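Local coordinates for Lmo2184 protein (PDB 5JOQ) that probably binds heme as the cell-surface lipoprotein receptor of an ABC transporter for iron uptake, at residues Tyr187-Gly197 / Ala279-Tyr288. Residues are numbered along the deposited sequence; the frame is centred on the assembly and turned at random. Where two conformers were deposited one is given.
Sequences YIGDLVKLAGG and ALKEMEKMLY
The CB of Ala195, just past the last turn of helix 187-194, sits among Leu280, Met283 and Leu287 of the C-terminal helix, touching Met283 CG at 3.7 Å and Leu287 CD1 at 3.8 Å. Met283 leaves its helix with CG anti to the backbone N (chi1 -176°) and then bends at both following torsions, which turns its methyl back across Val192: CE lies 3.8 Å from Val192 CG2, with SD beside the same methyl. In the conformer given, Leu280 reaches over with one branch, its CD1 meeting Leu194 CB at 3.8 Å and lying near the carbonyl O of Leu191. Leu191 CD1 abuts the methyl of Ala279, and its CG lies over one face of the Tyr187 ring, toward the rim. The polar link is at the far end, where Tyr288 OH donates a hydrogen bond of 2.7 Å to a lone pair of Ala195 O, which lies in the plane of the ring at its edge. Gly196, at positive phi, closes the helix in a Schellman motif and passes its CA close to that hydroxyl. The axes of 187-194 and 279-288 approach to 9.3 Å and cross at -61°; strands 168-173 and 223-227 pack against Val192 and Leu287, while helix 140-161 covers Leu280 and Tyr288.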
loop_
_atom_site.group_PDB
_atom_site.type_symbol
_atom_site.label_atom_id
_atom_site.label_comp_id
_atom_site.label_asym_id
_atom_site.label_seq_id
_atom_site.Cartn_x
_atom_site.Cartn_y
_atom_site.Cartn_z
ATOM N N TYR A 187 -20.581 -5.449 -6.035
ATOM C CA TYR A 187 -20.652 -4.435 -7.093
ATOM C C TYR A 187 -19.841 -4.824 -8.331
ATOM O O TYR A 187 -20.306 -4.658 -9.467
ATOM C CB TYR A 187 -20.173 -3.094 -6.536
ATOM C CG TYR A 187 -19.866 -2.036 -7.604
ATOM C CD1 TYR A 187 -20.873 -1.564 -8.465
ATOM C CD2 TYR A 187 -18.587 -1.497 -7.722
ATOM C CE1 TYR A 187 -20.617 -0.589 -9.427
ATOM C CE2 TYR A 187 -18.313 -0.514 -8.671
ATOM C CZ TYR A 187 -19.333 -0.057 -9.505
ATOM O OH TYR A 187 -19.065 0.907 -10.434
ATOM N N ILE A 188 -18.613 -5.317 -8.146
ATOM C CA ILE A 188 -17.847 -5.694 -9.330
ATOM C C ILE A 188 -18.528 -6.863 -10.033
ATOM O O ILE A 188 -18.508 -6.946 -11.261
ATOM C CB ILE A 188 -16.389 -6.051 -8.988
ATOM C CG1 ILE A 188 -15.663 -4.876 -8.311
ATOM C CG2 ILE A 188 -15.624 -6.527 -10.274
ATOM C CD1 ILE A 188 -15.509 -3.693 -9.181
ATOM N N GLY A 189 -19.144 -7.783 -9.286
ATOM C CA GLY A 189 -19.972 -8.812 -9.930
ATOM C C GLY A 189 -21.140 -8.234 -10.715
ATOM O O GLY A 189 -21.510 -8.750 -11.786
ATOM N N ASP A 190 -21.760 -7.175 -10.183
ATOM C CA ASP A 190 -22.841 -6.512 -10.908
ATOM C C ASP A 190 -22.340 -5.906 -12.225
ATOM O O ASP A 190 -23.029 -5.968 -13.250
ATOM C CB ASP A 190 -23.472 -5.435 -10.018
ATOM C CG ASP A 190 -24.811 -4.973 -10.531
ATOM O OD1 ASP A 190 -25.630 -5.852 -10.892
ATOM O OD2 ASP A 190 -25.057 -3.759 -10.595
ATOM N N LEU A 191 -21.140 -5.307 -12.221
ATOM C CA LEU A 191 -20.608 -4.746 -13.473
ATOM C C LEU A 191 -20.398 -5.834 -14.514
ATOM O O LEU A 191 -20.738 -5.657 -15.692
ATOM C CB LEU A 191 -19.281 -4.011 -13.217
ATOM C CG LEU A 191 -19.357 -2.775 -12.323
ATOM C CD1 LEU A 191 -17.910 -2.299 -12.111
ATOM C CD2 LEU A 191 -20.110 -1.670 -13.088
ATOM N N VAL A 192 -19.807 -6.964 -14.102
ATOM C CA VAL A 192 -19.606 -8.073 -15.030
ATOM C C VAL A 192 -20.944 -8.529 -15.603
ATOM O O VAL A 192 -21.084 -8.734 -16.814
ATOM C CB VAL A 192 -18.875 -9.229 -14.331
ATOM C CG1 VAL A 192 -18.922 -10.496 -15.206
ATOM C CG2 VAL A 192 -17.387 -8.844 -14.053
ATOM N N LYS A 193 -21.948 -8.690 -14.732
ATOM C CA LYS A 193 -23.270 -9.128 -15.179
ATOM C C LYS A 193 -23.857 -8.159 -16.196
ATOM O O LYS A 193 -24.394 -8.567 -17.234
ATOM C CB LYS A 193 -24.211 -9.250 -13.971
ATOM C CG LYS A 193 -25.644 -9.737 -14.341
ATOM C CD LYS A 193 -26.582 -9.838 -13.108
ATOM C CE LYS A 193 -27.296 -8.505 -12.821
ATOM N NZ LYS A 193 -28.331 -8.561 -11.711
ATOM N N LEU A 194 -23.820 -6.867 -15.884
ATOM C CA LEU A 194 -24.444 -5.876 -16.755
ATOM C C LEU A 194 -23.746 -5.811 -18.104
ATOM O O LEU A 194 -24.394 -5.558 -19.125
ATOM C CB LEU A 194 -24.414 -4.510 -16.078
ATOM C CG LEU A 194 -25.337 -4.355 -14.831
ATOM C CD1 LEU A 194 -25.040 -3.025 -14.139
ATOM C CD2 LEU A 194 -26.813 -4.432 -15.172
ATOM N N ALA A 195 -22.427 -6.017 -18.122
ATOM C CA ALA A 195 -21.669 -6.038 -19.381
ATOM C C ALA A 195 -21.763 -7.376 -20.108
ATOM O O ALA A 195 -21.093 -7.575 -21.139
ATOM C CB ALA A 195 -20.205 -5.686 -19.105
ATOM N N GLY A 196 -22.581 -8.304 -19.615
ATOM C CA GLY A 196 -22.856 -9.523 -20.348
ATOM C C GLY A 196 -22.014 -10.712 -19.931
ATOM O O GLY A 196 -22.271 -11.819 -20.410
ATOM N N GLY A 197 -21.048 -10.525 -19.036
ATOM C CA GLY A 197 -20.230 -11.644 -18.591
ATOM C C GLY A 197 -21.044 -12.646 -17.783
ATOM O O GLY A 197 -21.953 -12.284 -17.057
ATOM N N ALA A 279 -16.814 2.770 -15.492
ATOM C CA ALA A 279 -16.398 1.415 -15.136
ATOM C C ALA A 279 -17.068 0.385 -16.032
ATOM O O ALA A 279 -16.420 -0.558 -16.509
ATOM C CB ALA A 279 -16.730 1.134 -13.672
ATOM N N LEU A 280 -18.369 0.548 -16.277
ATOM C CA LEU A 280 -19.076 -0.402 -17.130
ATOM C C LEU A 280 -18.533 -0.381 -18.558
ATOM O O LEU A 280 -18.460 -1.424 -19.220
ATOM C CB LEU A 280 -20.575 -0.092 -17.113
ATOM C CG LEU A 280 -21.494 -1.156 -17.682
ATOM C CD1 LEU A 280 -21.303 -2.479 -16.952
ATOM C CD2 LEU A 280 -22.968 -0.677 -17.608
ATOM N N LYS A 281 -18.154 0.793 -19.062
ATOM C CA LYS A 281 -17.609 0.873 -20.417
ATOM C C LYS A 281 -16.235 0.217 -20.502
ATOM O O LYS A 281 -15.880 -0.390 -21.527
ATOM C CB LYS A 281 -17.503 2.330 -20.846
ATOM C CG LYS A 281 -18.832 3.028 -21.074
ATOM C CD LYS A 281 -18.662 4.540 -21.381
ATOM C CE LYS A 281 -19.979 5.309 -21.108
ATOM N NZ LYS A 281 -19.789 6.724 -20.629
ATOM N N GLU A 282 -15.412 0.408 -19.469
ATOM C CA GLU A 282 -14.120 -0.272 -19.425
ATOM C C GLU A 282 -14.318 -1.787 -19.304
ATOM O O GLU A 282 -13.594 -2.572 -19.935
ATOM C CB GLU A 282 -13.294 0.306 -18.270
ATOM C CG GLU A 282 -11.828 0.046 -18.335
ATOM C CD GLU A 282 -11.233 0.515 -19.656
ATOM O OE1 GLU A 282 -11.580 1.627 -20.157
ATOM O OE2 GLU A 282 -10.458 -0.282 -20.211
ATOM N N MET A 283 -15.345 -2.216 -18.555
ATOM C CA MET A 283 -15.638 -3.643 -18.445
ATOM C C MET A 283 -15.989 -4.228 -19.798
ATOM O O MET A 283 -15.525 -5.318 -20.155
ATOM C CB MET A 283 -16.778 -3.873 -17.443
ATOM C CG MET A 283 -17.087 -5.347 -17.208
ATOM S SD MET A 283 -15.766 -6.253 -16.401
ATOM C CE MET A 283 -15.699 -5.475 -14.760
ATOM N N GLU A 284 -16.789 -3.505 -20.580
ATOM C CA GLU A 284 -17.173 -3.990 -21.900
ATOM C C GLU A 284 -15.947 -4.164 -22.791
ATOM O O GLU A 284 -15.865 -5.129 -23.557
ATOM C CB GLU A 284 -18.198 -3.034 -22.526
ATOM C CG GLU A 284 -18.732 -3.524 -23.834
ATOM C CD GLU A 284 -19.593 -2.491 -24.569
ATOM O OE1 GLU A 284 -19.995 -1.453 -23.967
ATOM O OE2 GLU A 284 -19.849 -2.737 -25.769
ATOM N N LYS A 285 -14.958 -3.264 -22.676
ATOM C CA LYS A 285 -13.737 -3.392 -23.475
ATOM C C LYS A 285 -12.962 -4.649 -23.114
ATOM O O LYS A 285 -12.483 -5.370 -24.003
ATOM C CB LYS A 285 -12.842 -2.169 -23.284
ATOM C CG LYS A 285 -13.361 -0.906 -23.950
ATOM C CD LYS A 285 -12.408 0.267 -23.757
ATOM C CE LYS A 285 -13.110 1.579 -24.087
ATOM N NZ LYS A 285 -12.453 2.740 -23.422
ATOM N N MET A 286 -12.840 -4.930 -21.818
ATOM C CA MET A 286 -12.094 -6.108 -21.374
ATOM C C MET A 286 -12.785 -7.405 -21.763
ATOM O O MET A 286 -12.118 -8.384 -22.105
ATOM C CB MET A 286 -11.921 -6.055 -19.859
ATOM C CG MET A 286 -10.799 -5.130 -19.419
ATOM S SD MET A 286 -10.651 -5.067 -17.623
ATOM C CE MET A 286 -12.120 -4.202 -17.166
ATOM N N LEU A 287 -14.120 -7.452 -21.662
ATOM C CA LEU A 287 -14.827 -8.707 -21.900
ATOM C C LEU A 287 -14.869 -9.073 -23.374
ATOM O O LEU A 287 -14.934 -10.256 -23.708
ATOM C CB LEU A 287 -16.257 -8.627 -21.351
ATOM C CG LEU A 287 -16.370 -8.497 -19.830
ATOM C CD1 LEU A 287 -17.861 -8.694 -19.398
ATOM C CD2 LEU A 287 -15.422 -9.482 -19.160
ATOM N N TYR A 288 -14.866 -8.085 -24.272
ATOM C CA TYR A 288 -15.042 -8.361 -25.702
ATOM C C TYR A 288 -13.906 -7.889 -26.598
ATOM O O TYR A 288 -13.762 -8.433 -27.697
ATOM C CB TYR A 288 -16.353 -7.743 -26.219
ATOM C CG TYR A 288 -17.526 -8.194 -25.383
ATOM C CD1 TYR A 288 -18.112 -9.441 -25.590
ATOM C CD2 TYR A 288 -18.018 -7.388 -24.362
ATOM C CE1 TYR A 288 -19.162 -9.889 -24.796
ATOM C CE2 TYR A 288 -19.056 -7.825 -23.543
ATOM C CZ TYR A 288 -19.634 -9.072 -23.773
ATOM O OH TYR A 288 -20.658 -9.517 -22.948
#